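Local atomic coordinates of twin-arginine translocation pathway signal protein (PDB entry 2RJO), a protein that probably serves as a periplasmic sugar-binding protein, holding beta-D-galactopyranose in the cleft between its two lobes. Residues A[206-217]-A[239-248]. Numbering follows the deposited sequence.
Sequences DDMALGAIEALR and AIKSGELVAS
Ser248 and Asp206 join the two segments at their buried end: the serine hydroxyl donates to Asp206 OD1 over 2.8 Å from OG, reaching the syn lone pair of the carboxylate. Ser248 OG stands anti to its own backbone N (chi1 -177°), which carries it across to the helix, and it also accepts from Gly232 N. Asp206 OD2 accepts a hydrogen bond from Thr233 N, a short acidic side chain thus gathering hydroxyl and backbone donors.

Along the helix, Leu245 rests one methyl against the notch formed by Ala209 and Ile213, its CD1 3.7 Å from Ala209 CB and 4.1 Å from Ile213 CD1; the small alanine leaves room for that branch. Leu210 CD2 meets Ala239 CB at 4.0 Å.

At the outer end, Arg217 and Glu244 cross at about a right angle. The bend at chi3 (-66°) brings Arg217 NH2 to 2.5 Å from Glu244 OE1, a short salt bridge with the two flat groups 42° apart. Ile213 CG2 approaches the same OE1 from ahead, at 3.2 Å.

Gly243, lacking a side chain, takes positive phi at little cost and ends helix 234-241 in a Schellman motif, Glu244 N bonding back to Ala239 O. Helix 206-218 thus packs against that helix end and the following loop, which runs to strand 248-250, paired with 283-291 in the other sheet. This is consistent with a crossing between lobes in a periplasmic binding protein fold; the side chain of Asp206 is about 7 Å from the bound beta-D-galactopyranose.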
loop_
_atom_site.group_PDB
_atom_site.type_symbol
_atom_site.label_atom_id
_atom_site.label_comp_id
_atom_site.label_asym_id
_atom_site.label_seq_id
_atom_site.Cartn_x
_atom_site.Cartn_y
_atom_site.Cartn_z
ATOM N N ASP A 206 1.637 8.074 -3.230
ATOM C CA ASP A 206 1.523 9.491 -2.880
ATOM C C ASP A 206 2.793 10.155 -2.363
ATOM O O ASP A 206 3.091 11.290 -2.728
ATOM C CB ASP A 206 0.415 9.720 -1.842
ATOM C CG ASP A 206 -0.975 9.548 -2.421
ATOM O OD1 ASP A 206 -1.088 9.382 -3.654
ATOM O OD2 ASP A 206 -1.952 9.581 -1.646
ATOM N N ASP A 207 3.531 9.459 -1.501
ATOM C CA ASP A 207 4.743 10.030 -0.939
ATOM C C ASP A 207 5.698 10.503 -2.035
ATOM O O ASP A 207 6.213 11.612 -1.959
ATOM C CB ASP A 207 5.443 9.018 -0.026
ATOM C CG ASP A 207 6.208 9.686 1.103
ATOM O OD1 ASP A 207 5.595 10.488 1.843
ATOM O OD2 ASP A 207 7.421 9.418 1.271
HETATM N N MSE A 208 5.915 9.675 -3.056
HETATM C CA MSE A 208 6.813 10.040 -4.151
HETATM C C MSE A 208 6.222 11.192 -4.974
HETATM O O MSE A 208 6.952 12.043 -5.474
HETATM C CB MSE A 208 7.109 8.825 -5.058
HETATM C CG MSE A 208 7.818 7.647 -4.362
HETATM SE SE MSE A 208 8.612 6.423 -5.472
HETATM C CE MSE A 208 7.198 5.731 -6.278
ATOM N N ALA A 209 4.902 11.224 -5.114
ATOM C CA ALA A 209 4.257 12.302 -5.864
ATOM C C ALA A 209 4.428 13.622 -5.118
ATOM O O ALA A 209 4.650 14.664 -5.734
ATOM C CB ALA A 209 2.778 12.001 -6.057
ATOM N N LEU A 210 4.323 13.576 -3.791
ATOM C CA LEU A 210 4.480 14.784 -2.978
ATOM C C LEU A 210 5.931 15.223 -3.045
ATOM O O LEU A 210 6.235 16.406 -2.951
ATOM C CB LEU A 210 4.068 14.524 -1.519
ATOM C CG LEU A 210 2.559 14.323 -1.317
ATOM C CD1 LEU A 210 2.261 13.923 0.116
ATOM C CD2 LEU A 210 1.827 15.601 -1.669
ATOM N N GLY A 211 6.824 14.254 -3.211
ATOM C CA GLY A 211 8.238 14.565 -3.318
ATOM C C GLY A 211 8.443 15.242 -4.657
ATOM O O GLY A 211 9.202 16.200 -4.767
ATOM N N ALA A 212 7.757 14.739 -5.681
ATOM C CA ALA A 212 7.844 15.315 -7.015
ATOM C C ALA A 212 7.270 16.740 -6.984
ATOM O O ALA A 212 7.850 17.665 -7.547
ATOM C CB ALA A 212 7.067 14.450 -8.008
ATOM N N ILE A 213 6.133 16.907 -6.316
ATOM C CA ILE A 213 5.494 18.210 -6.224
ATOM C C ILE A 213 6.317 19.218 -5.428
ATOM O O ILE A 213 6.198 20.419 -5.646
ATOM C CB ILE A 213 4.092 18.091 -5.610
ATOM C CG1 ILE A 213 3.193 17.284 -6.553
ATOM C CG2 ILE A 213 3.521 19.473 -5.353
ATOM C CD1 ILE A 213 1.839 16.889 -5.962
ATOM N N GLU A 214 7.152 18.743 -4.512
ATOM C CA GLU A 214 7.990 19.649 -3.732
ATOM C C GLU A 214 9.096 20.209 -4.610
ATOM O O GLU A 214 9.542 21.340 -4.422
ATOM C CB GLU A 214 8.603 18.932 -2.539
ATOM C CG GLU A 214 7.607 18.630 -1.432
ATOM C CD GLU A 214 8.200 17.744 -0.353
ATOM O OE1 GLU A 214 8.667 16.635 -0.692
ATOM O OE2 GLU A 214 8.198 18.159 0.831
ATOM N N ALA A 215 9.541 19.403 -5.566
ATOM C CA ALA A 215 10.573 19.811 -6.496
ATOM C C ALA A 215 9.946 20.800 -7.482
ATOM O O ALA A 215 10.541 21.823 -7.809
ATOM C CB ALA A 215 11.124 18.597 -7.229
ATOM N N LEU A 216 8.746 20.491 -7.963
ATOM C CA LEU A 216 8.059 21.395 -8.886
ATOM C C LEU A 216 7.824 22.748 -8.209
ATOM O O LEU A 216 8.071 23.797 -8.801
ATOM C CB LEU A 216 6.709 20.821 -9.313
ATOM C CG LEU A 216 6.733 19.535 -10.129
ATOM C CD1 LEU A 216 5.295 19.061 -10.336
ATOM C CD2 LEU A 216 7.435 19.762 -11.455
ATOM N N ARG A 217 7.349 22.714 -6.969
ATOM C CA ARG A 217 7.093 23.933 -6.215
ATOM C C ARG A 217 8.366 24.778 -6.116
ATOM O O ARG A 217 8.315 26.004 -6.188
ATOM C CB ARG A 217 6.582 23.578 -4.817
ATOM C CG ARG A 217 6.396 24.778 -3.895
ATOM C CD ARG A 217 5.766 24.376 -2.552
ATOM N NE ARG A 217 4.396 23.888 -2.711
ATOM C CZ ARG A 217 4.055 22.607 -2.834
ATOM N NH1 ARG A 217 4.981 21.655 -2.808
ATOM N NH2 ARG A 217 2.777 22.273 -3.003
ATOM N N ALA A 239 -3.330 17.799 -1.634
ATOM C CA ALA A 239 -2.716 18.193 -2.893
ATOM C C ALA A 239 -3.725 18.056 -4.025
ATOM O O ALA A 239 -3.656 18.787 -5.005
ATOM C CB ALA A 239 -1.497 17.340 -3.177
ATOM N N ILE A 240 -4.665 17.122 -3.906
ATOM C CA ILE A 240 -5.654 16.961 -4.971
ATOM C C ILE A 240 -6.666 18.106 -4.959
ATOM O O ILE A 240 -7.033 18.641 -6.008
ATOM C CB ILE A 240 -6.424 15.620 -4.856
ATOM C CG1 ILE A 240 -5.478 14.446 -5.120
ATOM C CG2 ILE A 240 -7.578 15.598 -5.853
ATOM C CD1 ILE A 240 -6.141 13.106 -5.030
ATOM N N LYS A 241 -7.121 18.486 -3.773
ATOM C CA LYS A 241 -8.087 19.568 -3.682
ATOM C C LYS A 241 -7.451 20.886 -4.119
ATOM O O LYS A 241 -8.146 21.798 -4.553
ATOM C CB LYS A 241 -8.614 19.713 -2.253
ATOM C CG LYS A 241 -9.836 20.599 -2.186
ATOM C CD LYS A 241 -9.771 21.620 -1.059
ATOM C CE LYS A 241 -10.239 21.053 0.281
ATOM N NZ LYS A 241 -10.388 22.176 1.260
ATOM N N SER A 242 -6.130 20.976 -4.007
ATOM C CA SER A 242 -5.407 22.190 -4.375
ATOM C C SER A 242 -5.009 22.210 -5.844
ATOM O O SER A 242 -4.373 23.156 -6.305
ATOM C CB SER A 242 -4.154 22.333 -3.513
ATOM O OG SER A 242 -3.230 21.291 -3.777
ATOM N N GLY A 243 -5.375 21.165 -6.576
ATOM C CA GLY A 243 -5.053 21.105 -7.990
ATOM C C GLY A 243 -3.628 20.702 -8.324
ATOM O O GLY A 243 -3.241 20.694 -9.491
ATOM N N GLU A 244 -2.834 20.341 -7.329
ATOM C CA GLU A 244 -1.460 19.971 -7.623
ATOM C C GLU A 244 -1.266 18.505 -7.989
ATOM O O GLU A 244 -0.332 18.157 -8.724
ATOM C CB GLU A 244 -0.571 20.394 -6.461
ATOM C CG GLU A 244 -0.538 21.914 -6.364
ATOM C CD GLU A 244 0.360 22.431 -5.274
ATOM O OE1 GLU A 244 1.438 21.846 -5.070
ATOM O OE2 GLU A 244 -0.009 23.436 -4.627
ATOM N N LEU A 245 -2.166 17.658 -7.488
ATOM C CA LEU A 245 -2.145 16.231 -7.777
ATOM C C LEU A 245 -3.452 16.010 -8.522
ATOM O O LEU A 245 -4.506 16.414 -8.031
ATOM C CB LEU A 245 -2.136 15.426 -6.475
ATOM C CG LEU A 245 -1.905 13.918 -6.591
ATOM C CD1 LEU A 245 -0.457 13.643 -6.984
ATOM C CD2 LEU A 245 -2.207 13.258 -5.269
ATOM N N VAL A 246 -3.409 15.404 -9.706
ATOM C CA VAL A 246 -4.653 15.205 -10.442
ATOM C C VAL A 246 -5.429 13.949 -10.064
ATOM O O VAL A 246 -6.629 13.864 -10.320
ATOM C CB VAL A 246 -4.424 15.222 -11.966
ATOM C CG1 VAL A 246 -3.805 16.548 -12.367
ATOM C CG2 VAL A 246 -3.539 14.087 -12.384
ATOM N N ALA A 247 -4.763 12.986 -9.434
ATOM C CA ALA A 247 -5.441 11.758 -9.038
ATOM C C ALA A 247 -4.617 10.876 -8.120
ATOM O O ALA A 247 -3.393 10.974 -8.073
ATOM C CB ALA A 247 -5.852 10.968 -10.270
ATOM N N SER A 248 -5.314 10.013 -7.388
ATOM C CA SER A 248 -4.694 9.056 -6.485
ATOM C C SER A 248 -5.674 7.889 -6.325
ATOM O O SER A 248 -6.752 7.878 -6.934
ATOM C CB SER A 248 -4.418 9.709 -5.131
ATOM O OG SER A 248 -3.756 8.816 -4.256
#